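Local coordinates for hydrolase (Thermus thermophilus, PDB 1UFO), which is of uncertain substrate but adopts the alpha/beta hydrolase fold and probably cleaves its substrate through a serine nucleophile, at residues Leu30-Leu41 with Leu54-Glu64. Numbering follows the deposited sequence.
Sequences LHGLQGSKEHIL and LLAFDAPRHGE
Asp58 clasps the start of helix 37-41 with both carboxylate oxygens. Lys37 N donates to Asp58 OD2 (2.9 Å), nearly along the C-O axis, while Asp58 OD1 forms a salt bridge with Lys37 NZ. The lysine chain, extended through chi2 and chi3 and bent at its last torsion (chi4 -56°), brings NZ into salt bridges with Glu64 OE1 (2.7 Å) and Glu38 OE1 (2.8 Å), so three carboxylates share one ammonium. With an alanine in place of this lysine, Asp58 and Glu38 would probably lose the ammonium that holds them together, and Glu64 would keep its salt bridge to Arg7. Each of two histidine rings accepts a backbone N-H from the other segment's loop: Ala59 N donates to His31 NE2 (2.9 Å), tilted from the ring plane, and Gln34 N to His62 NE2 (3.0 Å), in the ring plane though the bond is bent (146°). These loops follow strands 25-30 and 52-56 of a beta-alpha-beta unit in the alpha/beta hydrolase fold. Farther along the helix, Leu41 CG packs 3.6 Å from Ala56 CB, seating the helix on the strand. In the second shell, His31 ND1 bonds to Gly32 O and His62 ND1 to Pro60 O, so each ring is bonded at both nitrogens, which should fix its rotation. Glu64 N meets Asp58 OD1 from the face opposite Lys37 NZ.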
ATOM      1  N   LEU A  30      12.592 -13.206   6.892  1.00  8.09           N
ATOM      2  CA  LEU A  30      13.965 -12.925   7.308  1.00  8.46           C
ATOM      3  C   LEU A  30      13.943 -11.740   8.232  1.00  9.73           C
ATOM      4  O   LEU A  30      13.567 -10.628   7.860  1.00  8.54           O
ATOM      5  CB  LEU A  30      14.866 -12.587   6.108  1.00  8.06           C
ATOM      6  CG  LEU A  30      14.755 -13.672   5.017  1.00  9.96           C
ATOM      7  CD1 LEU A  30      15.665 -13.229   3.812  1.00 11.47           C
ATOM      8  CD2 LEU A  30      15.235 -15.096   5.498  1.00 10.34           C
ATOM      9  N   HIS A  31      14.295 -12.014   9.503  1.00  9.44           N
ATOM     10  CA  HIS A  31      14.221 -11.028  10.547  1.00  8.93           C
ATOM     11  C   HIS A  31      15.332  -9.975  10.414  1.00  9.25           C
ATOM     12  O   HIS A  31      16.234 -10.118   9.575  1.00  9.84           O
ATOM     13  CB  HIS A  31      14.267 -11.779  11.921  1.00  9.22           C
ATOM     14  CG  HIS A  31      15.600 -12.383  12.255  1.00  9.25           C
ATOM     15  ND1 HIS A  31      16.702 -11.622  12.598  1.00  9.07           N
ATOM     16  CD2 HIS A  31      16.003 -13.690  12.283  1.00  9.46           C
ATOM     17  CE1 HIS A  31      17.721 -12.437  12.876  1.00 10.47           C
ATOM     18  NE2 HIS A  31      17.310 -13.704  12.707  1.00  9.08           N
ATOM     19  N   GLY A  32      15.297  -8.972  11.320  1.00 10.69           N
ATOM     20  CA  GLY A  32      16.305  -7.922  11.248  1.00 10.77           C
ATOM     21  C   GLY A  32      17.377  -8.019  12.313  1.00 10.40           C
ATOM     22  O   GLY A  32      17.369  -8.981  13.084  1.00 11.56           O
ATOM     23  N   LEU A  33      18.267  -7.023  12.347  1.00 10.60           N
ATOM     24  CA  LEU A  33      19.356  -7.048  13.311  1.00 11.08           C
ATOM     25  C   LEU A  33      18.788  -7.025  14.690  1.00 11.73           C
ATOM     26  O   LEU A  33      17.796  -6.311  14.983  1.00 12.15           O
ATOM     27  CB  LEU A  33      20.261  -5.826  13.031  1.00 13.40           C
ATOM     28  CG  LEU A  33      21.582  -5.885  13.721  1.00 15.64           C
ATOM     29  CD1 LEU A  33      22.397  -7.074  13.206  1.00 14.02           C
ATOM     30  CD2 LEU A  33      22.317  -4.584  13.375  1.00 16.46           C
ATOM     31  N   GLN A  34      19.430  -7.841  15.539  1.00 12.33           N
ATOM     32  CA  GLN A  34      19.030  -8.089  16.927  1.00 14.58           C
ATOM     33  C   GLN A  34      17.671  -8.800  17.079  1.00 14.93           C
ATOM     34  O   GLN A  34      17.157  -8.914  18.195  1.00 16.82           O
ATOM     35  CB  GLN A  34      19.011  -6.801  17.736  1.00 16.20           C
ATOM     36  CG  GLN A  34      20.184  -5.841  17.448  1.00 19.94           C
ATOM     37  CD  GLN A  34      21.583  -6.362  17.807  1.00 22.75           C
ATOM     38  OE1 GLN A  34      22.579  -5.736  17.398  1.00 25.43           O
ATOM     39  NE2 GLN A  34      21.689  -7.487  18.575  1.00 19.17           N
ATOM     40  N   GLY A  35      17.091  -9.280  15.970  1.00 12.05           N
ATOM     41  CA  GLY A  35      15.812  -9.958  16.055  1.00 12.53           C
ATOM     42  C   GLY A  35      15.962 -11.454  16.073  1.00 12.60           C
ATOM     43  O   GLY A  35      17.046 -11.976  16.412  1.00 13.19           O
ATOM     44  N   SER A  36      14.875 -12.168  15.690  1.00 12.17           N
ATOM     45  CA  SER A  36      14.922 -13.625  15.739  1.00 10.21           C
ATOM     46  C   SER A  36      13.777 -14.174  14.874  1.00 10.28           C
ATOM     47  O   SER A  36      12.877 -13.392  14.459  1.00 10.38           O
ATOM     48  CB  SER A  36      14.645 -14.095  17.179  1.00 12.96           C
ATOM     49  OG  SER A  36      13.333 -13.678  17.574  1.00 13.53           O
ATOM     50  N   LYS A  37      13.795 -15.481  14.611  1.00  9.59           N
ATOM     51  CA  LYS A  37      12.750 -16.115  13.816  1.00  9.33           C
ATOM     52  C   LYS A  37      11.387 -15.972  14.490  1.00 10.38           C
ATOM     53  O   LYS A  37      10.397 -15.754  13.823  1.00 11.48           O
ATOM     54  CB  LYS A  37      13.123 -17.592  13.526  1.00 10.68           C
ATOM     55  CG  LYS A  37      13.231 -18.442  14.755  1.00 12.23           C
ATOM     56  CD  LYS A  37      13.952 -19.744  14.388  1.00 11.56           C
ATOM     57  CE  LYS A  37      14.022 -20.749  15.545  1.00 10.35           C
ATOM     58  NZ  LYS A  37      14.691 -20.190  16.825  1.00 11.01           N
ATOM     59  N   GLU A  38      11.329 -16.039  15.825  1.00  9.40           N
ATOM     60  CA  GLU A  38      10.001 -15.914  16.420  1.00  9.26           C
ATOM     61  C   GLU A  38       9.459 -14.498  16.316  1.00  9.39           C
ATOM     62  O   GLU A  38       8.264 -14.351  16.129  1.00 10.86           O
ATOM     63  CB  GLU A  38      10.049 -16.265  17.927  1.00 11.31           C
ATOM     64  CG  GLU A  38      10.510 -17.699  18.214  1.00 12.79           C
ATOM     65  CD  GLU A  38      12.040 -17.961  18.105  1.00 13.86           C
ATOM     66  OE1 GLU A  38      12.399 -19.165  18.051  1.00 13.97           O
ATOM     67  OE2 GLU A  38      12.850 -17.011  18.058  1.00 12.81           O
ATOM     68  N   HIS A  39      10.354 -13.528  16.449  1.00 10.45           N
ATOM     69  CA  HIS A  39       9.905 -12.130  16.386  1.00 10.45           C
ATOM     70  C   HIS A  39       9.319 -11.796  15.000  1.00 10.52           C
ATOM     71  O   HIS A  39       8.237 -11.237  14.916  1.00 11.12           O
ATOM     72  CB  HIS A  39      11.092 -11.200  16.665  1.00 13.63           C
ATOM     73  CG  HIS A  39      10.689  -9.771  16.767  1.00 16.93           C
ATOM     74  ND1 HIS A  39      11.337  -8.769  16.076  1.00 19.05           N
ATOM     75  CD2 HIS A  39       9.692  -9.177  17.468  1.00 19.78           C
ATOM     76  CE1 HIS A  39      10.759  -7.609  16.366  1.00 19.19           C
ATOM     77  NE2 HIS A  39       9.754  -7.822  17.212  1.00 17.82           N
ATOM     78  N   ILE A  40      10.032 -12.160  13.931  1.00  9.79           N
ATOM     79  CA  ILE A  40       9.496 -11.752  12.607  1.00  9.54           C
ATOM     80  C   ILE A  40       8.164 -12.492  12.289  1.00  8.72           C
ATOM     81  O   ILE A  40       7.225 -11.858  11.777  1.00  9.00           O
ATOM     82  CB  ILE A  40      10.591 -11.954  11.498  1.00  9.17           C
ATOM     83  CG1 ILE A  40      10.070 -11.421  10.155  1.00 11.81           C
ATOM     84  CG2 ILE A  40      10.910 -13.424  11.298  1.00  8.74           C
ATOM     85  CD1 ILE A  40       9.932  -9.948  10.192  1.00 15.92           C
ATOM     86  N   LEU A  41       7.987 -13.763  12.683  1.00  9.29           N
ATOM     87  CA  LEU A  41       6.701 -14.419  12.376  1.00  9.82           C
ATOM     88  C   LEU A  41       5.555 -13.778  13.214  1.00  9.67           C
ATOM     89  O   LEU A  41       4.435 -13.659  12.721  1.00 10.51           O
ATOM     90  CB  LEU A  41       6.772 -15.913  12.635  1.00 10.03           C
ATOM     91  CG  LEU A  41       7.743 -16.592  11.629  1.00  9.63           C
ATOM     92  CD1 LEU A  41       7.488 -18.101  11.776  1.00 11.72           C
ATOM     93  CD2 LEU A  41       7.540 -16.156  10.174  1.00 11.12           C
ATOM     94  N   LEU A  54       4.196 -20.108   6.812  1.00  9.87           N
ATOM     95  CA  LEU A  54       5.335 -19.215   7.155  1.00 10.24           C
ATOM     96  C   LEU A  54       6.507 -19.997   7.632  1.00 10.09           C
ATOM     97  O   LEU A  54       6.382 -20.904   8.469  1.00  9.98           O
ATOM     98  CB  LEU A  54       4.966 -18.290   8.277  1.00 11.74           C
ATOM     99  CG  LEU A  54       3.588 -17.621   8.122  1.00 13.14           C
ATOM    100  CD1 LEU A  54       3.351 -16.720   9.419  1.00 12.84           C
ATOM    101  CD2 LEU A  54       3.521 -16.786   6.841  1.00 16.24           C
ATOM    102  N   LEU A  55       7.672 -19.602   7.159  1.00  8.15           N
ATOM    103  CA  LEU A  55       8.957 -20.183   7.576  1.00 10.40           C
ATOM    104  C   LEU A  55       9.915 -19.061   8.008  1.00 11.08           C
ATOM    105  O   LEU A  55       9.958 -18.066   7.343  1.00  9.72           O
ATOM    106  CB  LEU A  55       9.649 -20.859   6.387  1.00 10.54           C
ATOM    107  CG  LEU A  55       8.834 -21.981   5.745  1.00 11.91           C
ATOM    108  CD1 LEU A  55       9.615 -22.552   4.502  1.00 13.84           C
ATOM    109  CD2 LEU A  55       8.689 -23.149   6.695  1.00 12.98           C
ATOM    110  N   ALA A  56      10.675 -19.267   9.083  1.00 10.26           N
ATOM    111  CA  ALA A  56      11.687 -18.276   9.495  1.00  9.29           C
ATOM    112  C   ALA A  56      12.786 -19.010  10.219  1.00 10.81           C
ATOM    113  O   ALA A  56      12.521 -19.999  10.918  1.00 11.18           O
ATOM    114  CB  ALA A  56      11.041 -17.255  10.424  1.00 11.32           C
ATOM    115  N   PHE A  57      14.024 -18.580  10.028  1.00  9.11           N
ATOM    116  CA  PHE A  57      15.092 -19.187  10.790  1.00 10.55           C
ATOM    117  C   PHE A  57      15.970 -18.074  11.311  1.00 10.50           C
ATOM    118  O   PHE A  57      15.890 -16.921  10.828  1.00 10.39           O
ATOM    119  CB  PHE A  57      15.881 -20.190   9.952  1.00 10.00           C
ATOM    120  CG  PHE A  57      16.611 -19.588   8.747  1.00  9.19           C
ATOM    121  CD1 PHE A  57      17.977 -19.257   8.846  1.00  8.02           C
ATOM    122  CD2 PHE A  57      15.924 -19.334   7.533  1.00  8.74           C
ATOM    123  CE1 PHE A  57      18.664 -18.684   7.725  1.00  8.64           C
ATOM    124  CE2 PHE A  57      16.596 -18.777   6.413  1.00  9.77           C
ATOM    125  CZ  PHE A  57      17.972 -18.456   6.522  1.00 10.01           C
ATOM    126  N   ASP A  58      16.785 -18.386  12.338  1.00 10.10           N
ATOM    127  CA  ASP A  58      17.645 -17.363  12.909  1.00 10.50           C
ATOM    128  C   ASP A  58      18.873 -17.082  12.039  1.00 10.40           C
ATOM    129  O   ASP A  58      19.502 -17.997  11.516  1.00 11.21           O
ATOM    130  CB  ASP A  58      18.151 -17.820  14.292  1.00 11.31           C
ATOM    131  CG  ASP A  58      17.074 -17.830  15.340  1.00 13.59           C
ATOM    132  OD1 ASP A  58      17.093 -18.751  16.217  1.00 13.12           O
ATOM    133  OD2 ASP A  58      16.213 -16.937  15.311  1.00 12.42           O
ATOM    134  N   ALA A  59      19.216 -15.809  11.930  1.00  9.97           N
ATOM    135  CA  ALA A  59      20.414 -15.431  11.158  1.00  9.50           C
ATOM    136  C   ALA A  59      21.657 -15.763  11.965  1.00 10.61           C
ATOM    137  O   ALA A  59      21.587 -15.981  13.161  1.00 12.49           O
ATOM    138  CB  ALA A  59      20.363 -13.899  10.900  1.00 10.45           C
ATOM    139  N   PRO A  60      22.774 -15.799  11.296  1.00 12.33           N
ATOM    140  CA  PRO A  60      24.011 -16.076  12.058  1.00 12.91           C
ATOM    141  C   PRO A  60      24.104 -15.082  13.193  1.00 13.84           C
ATOM    142  O   PRO A  60      23.752 -13.888  13.066  1.00 12.73           O
ATOM    143  CB  PRO A  60      25.109 -15.852  11.033  1.00 13.31           C
ATOM    144  CG  PRO A  60      24.491 -16.184   9.742  1.00 14.97           C
ATOM    145  CD  PRO A  60      23.028 -15.653   9.852  1.00 12.36           C
ATOM    146  N   ARG A  61      24.582 -15.545  14.353  1.00 14.70           N
ATOM    147  CA  ARG A  61      24.753 -14.759  15.553  1.00 15.73           C
ATOM    148  C   ARG A  61      23.486 -14.268  16.277  1.00 15.42           C
ATOM    149  O   ARG A  61      23.567 -13.511  17.255  1.00 16.02           O
ATOM    150  CB  ARG A  61      25.618 -13.516  15.273  1.00 17.77           C
ATOM    151  CG  ARG A  61      26.964 -13.835  14.812  1.00 18.25           C
ATOM    152  CD  ARG A  61      27.810 -12.573  14.643  1.00 17.71           C
ATOM    153  NE  ARG A  61      28.064 -11.823  15.870  1.00 21.51           N
ATOM    154  CZ  ARG A  61      28.961 -10.842  15.893  1.00 21.35           C
ATOM    155  NH1 ARG A  61      29.596 -10.566  14.758  1.00 21.06           N
ATOM    156  NH2 ARG A  61      29.250 -10.170  17.021  1.00 23.01           N
ATOM    157  N   HIS A  62      22.307 -14.719  15.852  1.00 12.92           N
ATOM    158  CA  HIS A  62      21.074 -14.293  16.409  1.00 12.11           C
ATOM    159  C   HIS A  62      20.236 -15.472  16.957  1.00 11.33           C
ATOM    160  O   HIS A  62      20.455 -16.634  16.589  1.00 11.78           O
ATOM    161  CB  HIS A  62      20.228 -13.635  15.284  1.00 12.15           C
ATOM    162  CG  HIS A  62      20.723 -12.285  14.888  1.00 12.56           C
ATOM    163  ND1 HIS A  62      21.888 -12.088  14.178  1.00 11.79           N
ATOM    164  CD2 HIS A  62      20.214 -11.049  15.156  1.00 14.04           C
ATOM    165  CE1 HIS A  62      22.078 -10.775  14.028  1.00 13.31           C
ATOM    166  NE2 HIS A  62      21.077 -10.138  14.613  1.00 12.57           N
ATOM    167  N   GLY A  63      19.312 -15.136  17.832  1.00 10.42           N
ATOM    168  CA  GLY A  63      18.367 -16.097  18.338  1.00 10.52           C
ATOM    169  C   GLY A  63      19.020 -17.244  19.097  1.00 10.98           C
ATOM    170  O   GLY A  63      19.753 -17.043  20.117  1.00 14.36           O
ATOM    171  N   GLU A  64      18.808 -18.440  18.592  1.00 13.23           N
ATOM    172  CA  GLU A  64      19.373 -19.634  19.245  1.00 13.12           C
ATOM    173  C   GLU A  64      20.772 -19.916  18.845  1.00 15.87           C
ATOM    174  O   GLU A  64      21.430 -20.795  19.451  1.00 17.20           O
ATOM    175  CB  GLU A  64      18.514 -20.882  19.012  1.00 13.02           C
ATOM    176  CG  GLU A  64      17.100 -20.676  19.525  1.00 18.81           C
ATOM    177  CD  GLU A  64      16.200 -21.917  19.498  1.00 23.79           C
ATOM    178  OE1 GLU A  64      15.452 -22.118  18.512  1.00 23.23           O
ATOM    179  OE2 GLU A  64      16.234 -22.670  20.541  1.00 27.99           O
TER
HETATM  180  O   HOH W   1      14.009 -14.911  10.075  1.00  9.27           O
HETATM  181  O   HOH W   2      18.740 -12.358  18.433  1.00 18.37           O
HETATM  182  O   HOH W   3      15.423 -17.625  18.502  1.00 13.67           O